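PDB 4L07: hydrolase, isochorismatase family from Pseudomonas putida, which probably hydrolyses the amide of maleamate to give maleate and ammonia. Local coordinates for residues D28-T40 / M89-M103. Residues are numbered along the deposited sequence; the frame is centred on the assembly and turned at random.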
# COMPACT_ATOMS: atom_id res chain seq x y z
N ASP A 28 -2.46 14.58 -13.26
CA ASP A 28 -3.23 15.76 -12.85
C ASP A 28 -3.21 16.94 -13.83
O ASP A 28 -3.15 18.10 -13.40
CB ASP A 28 -2.78 16.25 -11.46
CG ASP A 28 -2.97 15.20 -10.37
OD1 ASP A 28 -3.69 14.21 -10.61
OD2 ASP A 28 -2.40 15.38 -9.27
N PHE A 29 -3.27 16.65 -15.12
CA PHE A 29 -3.56 17.70 -16.11
C PHE A 29 -5.09 17.93 -16.15
O PHE A 29 -5.73 17.80 -17.19
CB PHE A 29 -3.01 17.37 -17.51
CG PHE A 29 -1.57 17.79 -17.74
CD1 PHE A 29 -1.00 18.86 -17.04
CD2 PHE A 29 -0.80 17.15 -18.70
CE1 PHE A 29 0.32 19.24 -17.27
CE2 PHE A 29 0.52 17.52 -18.94
CZ PHE A 29 1.08 18.57 -18.22
N SER A 30 -5.65 18.22 -14.98
CA SER A 30 -7.06 18.61 -14.84
C SER A 30 -7.15 20.13 -14.91
O SER A 30 -6.15 20.82 -14.71
CB SER A 30 -7.63 18.09 -13.52
OG SER A 30 -7.00 18.71 -12.41
N TYR A 31 -8.34 20.65 -15.18
CA TYR A 31 -8.52 22.11 -15.28
C TYR A 31 -8.10 22.84 -14.00
O TYR A 31 -7.59 23.96 -14.07
CB TYR A 31 -9.96 22.46 -15.66
CG TYR A 31 -10.31 22.09 -17.08
CD1 TYR A 31 -9.68 22.72 -18.16
CD2 TYR A 31 -11.25 21.10 -17.35
CE1 TYR A 31 -10.00 22.38 -19.47
CE2 TYR A 31 -11.56 20.74 -18.65
CZ TYR A 31 -10.94 21.39 -19.71
OH TYR A 31 -11.25 21.04 -21.00
N GLY A 32 -8.29 22.21 -12.85
CA GLY A 32 -7.87 22.78 -11.57
C GLY A 32 -6.39 23.12 -11.52
O GLY A 32 -5.98 24.03 -10.81
N PHE A 33 -5.60 22.38 -12.30
CA PHE A 33 -4.16 22.58 -12.36
C PHE A 33 -3.68 23.26 -13.65
O PHE A 33 -2.53 23.68 -13.72
CB PHE A 33 -3.42 21.25 -12.14
CG PHE A 33 -3.64 20.67 -10.77
CD1 PHE A 33 -2.93 21.16 -9.68
CD2 PHE A 33 -4.56 19.65 -10.57
CE1 PHE A 33 -3.14 20.64 -8.41
CE2 PHE A 33 -4.78 19.12 -9.30
CZ PHE A 33 -4.07 19.62 -8.22
N THR A 34 -4.55 23.37 -14.66
CA THR A 34 -4.13 23.87 -15.98
C THR A 34 -4.88 25.11 -16.48
O THR A 34 -4.45 25.74 -17.45
CB THR A 34 -4.28 22.79 -17.07
OG1 THR A 34 -5.66 22.44 -17.21
CG2 THR A 34 -3.47 21.54 -16.72
N ASP A 35 -6.01 25.44 -15.85
CA ASP A 35 -6.80 26.62 -16.25
C ASP A 35 -6.60 27.76 -15.26
O ASP A 35 -7.07 27.71 -14.12
CB ASP A 35 -8.28 26.25 -16.37
CG ASP A 35 -9.14 27.40 -16.89
OD1 ASP A 35 -8.73 28.58 -16.77
OD2 ASP A 35 -10.25 27.12 -17.41
N LEU A 36 -5.92 28.82 -15.70
CA LEU A 36 -5.48 29.90 -14.80
C LEU A 36 -6.59 30.67 -14.06
O LEU A 36 -6.29 31.51 -13.21
CB LEU A 36 -4.52 30.86 -15.52
CG LEU A 36 -3.14 30.28 -15.88
CD1 LEU A 36 -2.43 31.14 -16.91
CD2 LEU A 36 -2.27 30.08 -14.65
N GLN A 37 -7.85 30.39 -14.38
CA GLN A 37 -8.96 30.98 -13.64
C GLN A 37 -9.04 30.42 -12.22
O GLN A 37 -9.61 31.05 -11.32
CB GLN A 37 -10.30 30.77 -14.37
CG GLN A 37 -10.80 29.34 -14.39
CD GLN A 37 -12.24 29.25 -14.86
OE1 GLN A 37 -13.15 29.73 -14.20
NE2 GLN A 37 -12.44 28.61 -16.00
N TYR A 38 -8.45 29.24 -12.02
CA TYR A 38 -8.45 28.58 -10.72
C TYR A 38 -7.14 28.84 -9.98
O TYR A 38 -6.06 28.76 -10.57
CB TYR A 38 -8.68 27.08 -10.89
CG TYR A 38 -9.91 26.72 -11.70
CD1 TYR A 38 -11.18 27.13 -11.29
CD2 TYR A 38 -9.79 25.96 -12.86
CE1 TYR A 38 -12.31 26.80 -12.03
CE2 TYR A 38 -10.91 25.61 -13.60
CZ TYR A 38 -12.16 26.03 -13.18
OH TYR A 38 -13.27 25.68 -13.93
N PRO A 39 -7.24 29.15 -8.67
CA PRO A 39 -6.09 29.48 -7.82
C PRO A 39 -4.97 28.44 -7.83
O PRO A 39 -3.81 28.79 -7.63
CB PRO A 39 -6.70 29.57 -6.41
CG PRO A 39 -8.14 29.84 -6.62
CD PRO A 39 -8.52 29.24 -7.94
N THR A 40 -5.32 27.17 -8.05
CA THR A 40 -4.34 26.08 -8.00
C THR A 40 -3.61 25.83 -9.32
O THR A 40 -2.74 24.97 -9.41
CB THR A 40 -4.98 24.77 -7.51
OG1 THR A 40 -6.21 24.55 -8.22
CG2 THR A 40 -5.26 24.84 -6.00
N MET A 89 -6.48 22.59 -2.40
CA MET A 89 -6.89 21.32 -2.97
C MET A 89 -8.34 20.94 -2.65
O MET A 89 -8.94 20.13 -3.34
CB MET A 89 -5.94 20.20 -2.53
CG MET A 89 -4.48 20.48 -2.89
SD MET A 89 -4.19 20.53 -4.67
CE MET A 89 -2.46 20.99 -4.68
N ALA A 90 -8.89 21.54 -1.60
CA ALA A 90 -10.27 21.25 -1.19
C ALA A 90 -11.30 21.68 -2.25
O ALA A 90 -12.45 21.23 -2.22
CB ALA A 90 -10.58 21.88 0.16
N ALA A 91 -10.88 22.54 -3.18
CA ALA A 91 -11.74 23.00 -4.28
C ALA A 91 -11.99 21.92 -5.34
O ALA A 91 -12.91 22.04 -6.16
CB ALA A 91 -11.16 24.26 -4.91
N LEU A 92 -11.19 20.86 -5.30
CA LEU A 92 -11.23 19.80 -6.30
C LEU A 92 -12.29 18.75 -5.97
O LEU A 92 -11.99 17.62 -5.58
CB LEU A 92 -9.83 19.16 -6.46
CG LEU A 92 -8.65 20.01 -6.97
CD1 LEU A 92 -8.86 20.51 -8.39
CD2 LEU A 92 -8.32 21.20 -6.09
N LEU A 93 -13.56 19.13 -6.15
CA LEU A 93 -14.70 18.30 -5.74
C LEU A 93 -15.27 17.52 -6.91
O LEU A 93 -15.30 18.03 -8.03
CB LEU A 93 -15.80 19.17 -5.12
CG LEU A 93 -15.51 19.92 -3.81
CD1 LEU A 93 -16.58 20.97 -3.54
CD2 LEU A 93 -15.38 18.97 -2.63
N TYR A 94 -15.71 16.28 -6.65
CA TYR A 94 -16.39 15.48 -7.68
C TYR A 94 -17.51 16.31 -8.29
O TYR A 94 -18.17 17.09 -7.58
CB TYR A 94 -17.00 14.20 -7.08
CG TYR A 94 -16.04 13.07 -6.77
CD1 TYR A 94 -15.42 13.00 -5.54
CD2 TYR A 94 -15.79 12.05 -7.69
CE1 TYR A 94 -14.55 11.96 -5.22
CE2 TYR A 94 -14.91 11.01 -7.39
CZ TYR A 94 -14.30 10.97 -6.15
OH TYR A 94 -13.44 9.93 -5.80
N GLY A 95 -17.72 16.16 -9.59
CA GLY A 95 -18.79 16.89 -10.28
C GLY A 95 -18.45 18.33 -10.66
O GLY A 95 -19.26 19.00 -11.30
N SER A 96 -17.28 18.81 -10.25
CA SER A 96 -16.84 20.15 -10.64
C SER A 96 -15.97 20.11 -11.89
O SER A 96 -15.41 19.07 -12.24
CB SER A 96 -16.09 20.85 -9.49
OG SER A 96 -14.77 20.35 -9.34
N ARG A 97 -15.85 21.25 -12.57
CA ARG A 97 -14.98 21.36 -13.74
C ARG A 97 -13.51 21.17 -13.37
O ARG A 97 -12.72 20.71 -14.19
CB ARG A 97 -15.19 22.71 -14.44
CG ARG A 97 -14.52 22.81 -15.81
CD ARG A 97 -14.88 24.11 -16.52
NE ARG A 97 -14.14 24.25 -17.77
CZ ARG A 97 -12.96 24.86 -17.88
NH1 ARG A 97 -12.36 24.94 -19.06
NH2 ARG A 97 -12.37 25.37 -16.81
N LEU A 98 -13.15 21.51 -12.13
CA LEU A 98 -11.76 21.49 -11.66
C LEU A 98 -11.13 20.10 -11.80
O LEU A 98 -9.93 19.98 -12.06
CB LEU A 98 -11.65 21.94 -10.20
CG LEU A 98 -12.06 23.29 -9.56
CD1 LEU A 98 -10.88 24.20 -9.26
CD2 LEU A 98 -13.20 24.02 -10.28
N VAL A 99 -11.94 19.06 -11.64
CA VAL A 99 -11.47 17.68 -11.60
C VAL A 99 -11.42 17.02 -12.98
O VAL A 99 -10.85 15.94 -13.15
CB VAL A 99 -12.32 16.86 -10.60
CG1 VAL A 99 -11.99 15.38 -10.68
CG2 VAL A 99 -12.11 17.39 -9.19
N GLU A 100 -12.02 17.68 -13.97
CA GLU A 100 -12.06 17.16 -15.34
C GLU A 100 -10.70 17.30 -16.01
O GLU A 100 -10.02 18.32 -15.84
CB GLU A 100 -13.12 17.90 -16.16
CG GLU A 100 -14.55 17.59 -15.74
CD GLU A 100 -14.98 16.19 -16.14
OE1 GLU A 100 -15.55 15.48 -15.28
OE2 GLU A 100 -14.75 15.78 -17.30
N ILE A 101 -10.32 16.28 -16.78
CA ILE A 101 -9.06 16.27 -17.50
C ILE A 101 -9.14 17.32 -18.61
O ILE A 101 -10.13 17.38 -19.34
CB ILE A 101 -8.73 14.87 -18.08
CG1 ILE A 101 -8.68 13.81 -16.96
CG2 ILE A 101 -7.42 14.88 -18.87
CD1 ILE A 101 -7.71 14.11 -15.83
N ASP A 102 -8.11 18.16 -18.70
CA ASP A 102 -8.06 19.21 -19.71
C ASP A 102 -8.07 18.60 -21.12
O ASP A 102 -7.26 17.72 -21.43
CB ASP A 102 -6.83 20.09 -19.49
CG ASP A 102 -6.87 21.39 -20.29
OD1 ASP A 102 -7.34 21.36 -21.44
OD2 ASP A 102 -6.43 22.43 -19.75
N MET A 103 -8.99 19.07 -21.97
CA MET A 103 -9.12 18.54 -23.33
C MET A 103 -7.87 18.73 -24.20
O MET A 103 -7.67 17.99 -25.16
CB MET A 103 -10.36 19.11 -24.04
CG MET A 103 -11.67 18.42 -23.68
SD MET A 103 -11.67 16.61 -23.88
CE MET A 103 -11.54 16.42 -25.66
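The ring of Tyr-31 is held between Asp-102 and Arg-97. The CA of Asp-102 makes a CH-pi contact on one face, 3.8 Å from the ring centroid. The guanidinium of Arg-97 lies on the opposite face as a cation-pi stack, the two planes 21° apart. CG of Tyr-31 stands beside its own backbone N (chi1 -70°), which sets the ring against the backbone of 100-103. There its OH accepts a bond from Met-103 N at 3.2 Å. With an alanine in place of Tyr-31, the N-H of Met-103 would probably lose its phenol partner and the guanidinium of Arg-97 the ring it lies on.

The tight part is backbone against backbone. Asp-102 N gives a nearly straight bond to Phe-29 O, and Tyr-31 N bonds Glu-100 O. Gly-32 N meets Leu-98 O on a lone pair at 2.9 Å. Gly-32, with no side chain, lets Leu-92 CD1 and Leu-98 O come close to its CA. On this inner side OD2 of Asp-102 lies 2.7 Å from Thr-34 OG1, a hydrogen-bonding distance, while its OD1 takes the N-H of Ala-104.

The outer side is more open to solvent and held mainly by side chains. The extended chain of exposed Arg-97 brings NH2 to Asp-35 OD2 in a salt bridge of 2.8 Å. The same NH2 bonds Tyr-38 OH at 3.0 Å. Exposed Gln-37 also bonds Asp-35 OD2 through NE2, from the same face of the carboxylate as Arg-97 NH2. The apolar part is Leu-98 CD2, which packs over a face of the Tyr-38 ring, 3.4 Å from CE1.

Ser-30 sits at the N-cap of helix 31-34 and forms a single beta bridge with Ile-101. The contact thus joins the short helix after strand 22-27 to the loop leading to strand 112-116, beyond the C-terminal end of strand 22-27 in the parallel-sheet alpha/beta fold of the isochorismatase family.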